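Local structure of hypothetical protein (Nostoc punctiforme, 2O62) at residues N76-E81 and A97-N102; R103-V108 and A237-Q242. The protein is of unknown function but consists of two calycin-like beta domains, the second related to a biogenesis factor required for ATP synthase. All blocks are in the same frame, centred on the assembly; numbering follows the deposited sequence.

Overall arrangement
Followed from the N terminus, the chain first closes contact 1, where segments 76-81 and 97-102, with 15 residues between them, pair through strands 79-81 and 93-100. Directly afterwards the chain turns back into strand 103-111, neighbour of 93-100 in the same antiparallel sheet, and its start opens contact 2. That contact closes 128 residues later on strand 233-242 of the C-terminal barrel. The two therefore follow in series, neither enclosing the other, with centres about 8 Å apart. Contact 1 joins two neighbouring strands of the N-terminal sheet; contact 2 ties that sheet to the barrel. Phe98 connects them, pairing with Leu105 and packing its CB on Trp239.

Contact 1 (N76-E81 and A97-N102); sequences NGSFSE and AFVHEN
The ring of Phe79 carries the methyl group of Ala97 over the centre of one face, 3.4 Å from CB to the ring centroid and 11° off the normal, a CH-pi contact; in the ring plane, the carbonyl O of Gly77 lies at the edge. A chi1 of 67° sets Phe79 CG between its backbone N and carbonyl carbon, folding the ring back over the neighbouring strand. Arg104 and Arg106 of the next strand also touch this ring. Beneath it, Phe79 and Ala97 form an antiparallel hydrogen-bonded pair with both side chains on one face of the sheet. Phe79 N donates to Ala97 O (2.9 Å), and Ala97 N returns a bond to Phe79 O (2.8 Å).

One residue earlier the ladder is continued by a side chain. Val99 N donates to Ser78 OG at 2.9 Å and 164°, so a serine hydroxyl takes the place of a strand carbonyl. That hydroxyl is itself positioned by Asn76, whose OD1 accepts from both Ser78 N and Ser78 OG; the backbone bond makes an Asx turn, and both donors reach OD1 from the same side of the amide plane. A water links the other half of the amide to the opposite strand: it accepts from Asn76 ND2 and donates to Ser78 OG and to Val99 O (2.9 Å). Val99 CG2 meanwhile packs on the carbonyl of Gly77, 3.7 Å from its O. Gly77 has a positive phi, and its backbone angles would drive a CB into the carbonyl O of Asn76, which accounts for glycine here.

In this hairpin of the calycin-like N-terminal sheet, the buried Ser78 hydroxyl thus gives a hydrogen to OD1 and receives two, one from Val99 N and one from the water, which should fix its rotation and extend strand-like pairing into the turn.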
loop_
_atom_site.group_PDB
_atom_site.type_symbol
_atom_site.label_atom_id
_atom_site.label_comp_id
_atom_site.label_asym_id
_atom_site.label_seq_id
_atom_site.Cartn_x
_atom_site.Cartn_y
_atom_site.Cartn_z
ATOM N N ASN A 76 -2.965 3.564 -14.005
ATOM C CA ASN A 76 -2.334 2.274 -14.302
ATOM C C ASN A 76 -3.037 1.080 -13.670
ATOM O O ASN A 76 -2.606 -0.047 -13.805
ATOM C CB ASN A 76 -0.845 2.320 -13.939
ATOM C CG ASN A 76 -0.589 2.166 -12.467
ATOM O OD1 ASN A 76 -1.461 2.370 -11.649
ATOM N ND2 ASN A 76 0.640 1.826 -12.124
ATOM N N GLY A 77 -4.149 1.322 -12.983
ATOM C CA GLY A 77 -4.904 0.257 -12.355
ATOM C C GLY A 77 -4.581 0.096 -10.886
ATOM O O GLY A 77 -5.287 -0.613 -10.194
ATOM N N SER A 78 -3.531 0.735 -10.386
ATOM C CA SER A 78 -3.247 0.668 -8.963
ATOM C C SER A 78 -4.397 1.266 -8.170
ATOM O O SER A 78 -5.126 2.114 -8.661
ATOM C CB SER A 78 -1.945 1.418 -8.609
ATOM O OG SER A 78 -0.838 0.791 -9.257
ATOM N N PHE A 79 -4.604 0.787 -6.956
ATOM C CA PHE A 79 -5.762 1.239 -6.181
ATOM C C PHE A 79 -5.598 1.072 -4.707
ATOM O O PHE A 79 -4.654 0.445 -4.205
ATOM C CB PHE A 79 -7.026 0.480 -6.637
ATOM C CG PHE A 79 -7.033 -1.029 -6.320
ATOM C CD1 PHE A 79 -6.518 -1.952 -7.240
ATOM C CD2 PHE A 79 -7.603 -1.530 -5.120
ATOM C CE1 PHE A 79 -6.578 -3.323 -6.977
ATOM C CE2 PHE A 79 -7.635 -2.894 -4.854
ATOM C CZ PHE A 79 -7.110 -3.785 -5.777
ATOM N N SER A 80 -6.562 1.599 -3.983
ATOM C CA SER A 80 -6.679 1.339 -2.578
ATOM C C SER A 80 -8.118 1.103 -2.230
ATOM O O SER A 80 -8.988 1.808 -2.745
ATOM C CB SER A 80 -6.194 2.522 -1.748
ATOM O OG SER A 80 -6.395 2.296 -0.364
ATOM N N GLU A 81 -8.328 0.201 -1.278
ATOM C CA GLU A 81 -9.642 -0.140 -0.767
ATOM C C GLU A 81 -9.642 -0.030 0.757
ATOM O O GLU A 81 -8.656 -0.291 1.396
ATOM C CB GLU A 81 -10.041 -1.561 -1.158
ATOM C CG GLU A 81 -11.564 -1.759 -1.000
ATOM C CD GLU A 81 -12.116 -3.100 -1.516
ATOM O OE1 GLU A 81 -11.337 -4.029 -1.830
ATOM O OE2 GLU A 81 -13.366 -3.185 -1.608
ATOM N N ALA A 97 -2.769 -1.360 -3.190
ATOM C CA ALA A 97 -2.578 -2.327 -4.271
ATOM C C ALA A 97 -1.817 -1.683 -5.428
ATOM O O ALA A 97 -2.345 -0.811 -6.102
ATOM C CB ALA A 97 -3.966 -2.828 -4.754
ATOM N N PHE A 98 -0.568 -2.106 -5.626
ATOM C CA PHE A 98 0.286 -1.662 -6.720
ATOM C C PHE A 98 0.207 -2.594 -7.933
ATOM O O PHE A 98 0.271 -3.811 -7.793
ATOM C CB PHE A 98 1.767 -1.569 -6.280
ATOM C CG PHE A 98 2.008 -0.771 -5.034
ATOM C CD1 PHE A 98 1.975 -1.380 -3.773
ATOM C CD2 PHE A 98 2.338 0.577 -5.121
ATOM C CE1 PHE A 98 2.242 -0.667 -2.632
ATOM C CE2 PHE A 98 2.579 1.305 -3.962
ATOM C CZ PHE A 98 2.520 0.695 -2.745
ATOM N N VAL A 99 0.095 -2.004 -9.118
ATOM C CA VAL A 99 0.161 -2.698 -10.375
ATOM C C VAL A 99 1.434 -2.233 -11.109
ATOM O O VAL A 99 1.743 -1.041 -11.169
ATOM C CB VAL A 99 -1.065 -2.420 -11.190
ATOM C CG1 VAL A 99 -0.983 -3.127 -12.547
ATOM C CG2 VAL A 99 -2.304 -2.835 -10.399
ATOM N N HIS A 100 2.196 -3.188 -11.618
ATOM C CA HIS A 100 3.393 -2.915 -12.418
ATOM C C HIS A 100 3.673 -4.046 -13.384
ATOM O O HIS A 100 4.049 -5.142 -12.953
ATOM C CB HIS A 100 4.602 -2.758 -11.502
ATOM C CG HIS A 100 5.885 -2.498 -12.239
ATOM N ND1 HIS A 100 6.237 -1.245 -12.700
ATOM C CD2 HIS A 100 6.899 -3.321 -12.583
ATOM C CE1 HIS A 100 7.405 -1.315 -13.312
ATOM N NE2 HIS A 100 7.824 -2.565 -13.265
ATOM N N GLU A 101 3.442 -3.795 -14.672
ATOM C CA GLU A 101 3.734 -4.765 -15.724
ATOM C C GLU A 101 2.980 -6.082 -15.430
ATOM O O GLU A 101 1.753 -6.066 -15.384
ATOM C CB GLU A 101 5.269 -4.917 -15.897
ATOM C CG GLU A 101 5.938 -3.587 -16.319
ATOM C CD GLU A 101 7.435 -3.681 -16.606
ATOM O OE1 GLU A 101 8.076 -4.720 -16.268
ATOM O OE2 GLU A 101 7.988 -2.683 -17.137
ATOM N N ASN A 102 3.687 -7.191 -15.221
ATOM C CA ASN A 102 3.046 -8.510 -15.005
ATOM C C ASN A 102 2.713 -8.832 -13.544
ATOM O O ASN A 102 2.416 -9.968 -13.232
ATOM C CB ASN A 102 3.919 -9.670 -15.573
ATOM C CG ASN A 102 5.146 -10.001 -14.690
ATOM O OD1 ASN A 102 5.930 -9.086 -14.324
ATOM N ND2 ASN A 102 5.339 -11.316 -14.367
HETATM O O HOH W 1 1.735 1.385 -9.559
#

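Contact 2 (R103-V108 and A237-Q242)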
loop_
_atom_site.group_PDB
_atom_site.type_symbol
_atom_site.label_atom_id
_atom_site.label_comp_id
_atom_site.label_asym_id
_atom_site.label_seq_id
_atom_site.Cartn_x
_atom_site.Cartn_y
_atom_site.Cartn_z
ATOM N N ARG A 103 2.868 -7.859 -12.659
ATOM C CA ARG A 103 2.780 -8.059 -11.222
ATOM C C ARG A 103 1.765 -7.145 -10.588
ATOM O O ARG A 103 1.571 -6.007 -11.029
ATOM C CB ARG A 103 4.132 -7.743 -10.547
ATOM C CG ARG A 103 5.223 -8.782 -10.778
ATOM C CD ARG A 103 5.047 -10.115 -10.057
ATOM N NE ARG A 103 4.445 -9.902 -8.747
ATOM C CZ ARG A 103 5.108 -9.579 -7.647
ATOM N NH1 ARG A 103 6.430 -9.592 -7.642
ATOM N NH2 ARG A 103 4.427 -9.304 -6.536
ATOM N N ARG A 104 1.141 -7.646 -9.527
ATOM C CA ARG A 104 0.510 -6.791 -8.526
ATOM C C ARG A 104 1.119 -7.136 -7.187
ATOM O O ARG A 104 1.530 -8.291 -6.942
ATOM C CB ARG A 104 -1.003 -6.912 -8.468
ATOM C CG ARG A 104 -1.679 -6.840 -9.797
ATOM C CD ARG A 104 -3.136 -6.482 -9.675
ATOM N NE ARG A 104 -3.907 -7.506 -9.007
ATOM C CZ ARG A 104 -5.218 -7.483 -8.810
ATOM N NH1 ARG A 104 -5.945 -6.474 -9.252
ATOM N NH2 ARG A 104 -5.818 -8.484 -8.178
ATOM N N LEU A 105 1.212 -6.131 -6.330
ATOM C CA LEU A 105 1.583 -6.334 -4.938
ATOM C C LEU A 105 0.565 -5.593 -4.142
ATOM O O LEU A 105 0.466 -4.351 -4.269
ATOM C CB LEU A 105 2.959 -5.770 -4.577
ATOM C CG LEU A 105 3.057 -5.889 -3.030
ATOM C CD1 LEU A 105 3.695 -7.247 -2.661
ATOM C CD2 LEU A 105 3.640 -4.810 -2.289
ATOM N N ARG A 106 -0.195 -6.338 -3.339
ATOM C CA ARG A 106 -1.320 -5.754 -2.623
ATOM C C ARG A 106 -1.105 -6.008 -1.146
ATOM O O ARG A 106 -0.841 -7.144 -0.746
ATOM C CB ARG A 106 -2.634 -6.314 -3.078
ATOM C CG ARG A 106 -2.749 -6.275 -4.529
ATOM C CD ARG A 106 -4.146 -6.555 -5.047
ATOM N NE ARG A 106 -4.506 -7.963 -5.098
ATOM C CZ ARG A 106 -5.589 -8.500 -4.532
ATOM N NH1 ARG A 106 -6.412 -7.783 -3.776
ATOM N NH2 ARG A 106 -5.888 -9.771 -4.750
ATOM N N LEU A 107 -1.138 -4.943 -0.365
ATOM C CA LEU A 107 -0.860 -5.040 1.049
ATOM C C LEU A 107 -2.061 -4.565 1.855
ATOM O O LEU A 107 -2.485 -3.426 1.728
ATOM C CB LEU A 107 0.416 -4.245 1.410
ATOM C CG LEU A 107 1.074 -4.508 2.786
ATOM C CD1 LEU A 107 2.560 -4.333 2.723
ATOM C CD2 LEU A 107 0.550 -3.557 3.813
ATOM N N VAL A 108 -2.583 -5.448 2.701
ATOM C CA VAL A 108 -3.617 -5.140 3.651
ATOM C C VAL A 108 -3.053 -5.006 5.083
ATOM O O VAL A 108 -2.282 -5.862 5.561
ATOM C CB VAL A 108 -4.692 -6.243 3.663
ATOM C CG1 VAL A 108 -5.834 -5.862 4.534
ATOM C CG2 VAL A 108 -5.163 -6.525 2.269
ATOM N N ALA A 237 2.066 1.994 2.422
ATOM C CA ALA A 237 2.841 0.851 1.991
ATOM C C ALA A 237 3.782 1.340 0.895
ATOM O O ALA A 237 3.567 2.374 0.277
ATOM C CB ALA A 237 1.904 -0.233 1.433
ATOM N N GLY A 238 4.760 0.523 0.620
ATOM C CA GLY A 238 5.802 0.789 -0.365
ATOM C C GLY A 238 6.146 -0.488 -1.069
ATOM O O GLY A 238 5.939 -1.590 -0.546
ATOM N N TRP A 239 6.723 -0.345 -2.254
ATOM C CA TRP A 239 7.190 -1.479 -3.013
ATOM C C TRP A 239 8.425 -1.084 -3.777
ATOM O O TRP A 239 8.329 -0.219 -4.641
ATOM C CB TRP A 239 6.121 -1.878 -4.009
ATOM C CG TRP A 239 6.331 -3.160 -4.717
ATOM C CD1 TRP A 239 7.138 -4.208 -4.327
ATOM C CD2 TRP A 239 5.715 -3.562 -5.924
ATOM N NE1 TRP A 239 7.009 -5.241 -5.196
ATOM C CE2 TRP A 239 6.148 -4.876 -6.196
ATOM C CE3 TRP A 239 4.773 -2.970 -6.780
ATOM C CZ2 TRP A 239 5.707 -5.594 -7.303
ATOM C CZ3 TRP A 239 4.333 -3.677 -7.868
ATOM C CH2 TRP A 239 4.799 -4.985 -8.130
ATOM N N LEU A 240 9.556 -1.724 -3.459
ATOM C CA LEU A 240 10.822 -1.536 -4.171
ATOM C C LEU A 240 10.753 -2.450 -5.403
ATOM O O LEU A 240 11.109 -3.652 -5.365
ATOM C CB LEU A 240 12.007 -1.903 -3.284
ATOM C CG LEU A 240 13.395 -1.651 -3.867
ATOM C CD1 LEU A 240 13.627 -0.137 -4.025
ATOM C CD2 LEU A 240 14.467 -2.279 -3.004
ATOM N N ILE A 241 10.275 -1.876 -6.492
ATOM C CA ILE A 241 9.977 -2.620 -7.711
ATOM C C ILE A 241 11.237 -3.096 -8.431
ATOM O O ILE A 241 11.259 -4.191 -8.990
ATOM C CB ILE A 241 9.122 -1.773 -8.674
ATOM C CG1 ILE A 241 7.805 -1.383 -8.017
ATOM C CG2 ILE A 241 8.828 -2.548 -9.937
ATOM C CD1 ILE A 241 7.038 -0.304 -8.725
ATOM N N GLN A 242 12.257 -2.233 -8.457
ATOM C CA GLN A 242 13.600 -2.552 -8.931
ATOM C C GLN A 242 14.572 -1.923 -7.948
ATOM O O GLN A 242 14.178 -1.079 -7.153
ATOM C CB GLN A 242 13.845 -1.934 -10.330
ATOM C CG GLN A 242 12.826 -2.313 -11.410
ATOM C CD GLN A 242 12.819 -3.824 -11.753
ATOM O OE1 GLN A 242 13.768 -4.557 -11.419
ATOM N NE2 GLN A 242 11.748 -4.286 -12.422
#
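Apolar contact is led by Leu105 and Trp239. Leu105 CB sits over the centre of the six-membered ring of the indole, 3.7 Å from its centroid and almost on the ring normal, in a CH-pi contact. With its CG anti to the backbone N (chi1 171°), Leu105 extends along the indole, bringing CD2 to 4.0 Å from Trp239 CG above the pyrrole part. The two side chains run past each other in opposite directions. Ile241 CG1, from the same strand as the tryptophan, lies against the opposite face of the indole, which is therefore sandwiched between aliphatic groups. Further along, Leu107 CB meets Ala237 CB at 4.3 Å, a looser apolar touch.

The strands belong to different sheets: 103-108 to the N-terminal sheet and 237-242 to the ten-stranded antiparallel barrel of the C-terminal domain, both domains being of calycin-clan families. Their axes approach to 8.4 Å at an angle of 152°, face to face rather than edge to edge, so the interface is made by side chains and not by a shared backbone ladder. Toward its end the barrel strand carries a classic beta bulge at Ile241 and Gln242.

The polar component comes from Arg103. Its CB touches the indole edge in plane, 3.7 Å from Trp239 CH2, while bends at chi2 and chi3 curl the chain round until Trp239 CZ2 lies over one face of the guanidinium, 3.8 Å above it and toward its rim; the two planes are 60° apart. NH2 donates to Arg104 O from above the carbonyl plane (3.1 Å) and forms a salt bridge with Asp217. NE and NH1 give hydrogen bonds to the carbonyls of Glu125 and Ala133, which pin this buried charge beside the indole.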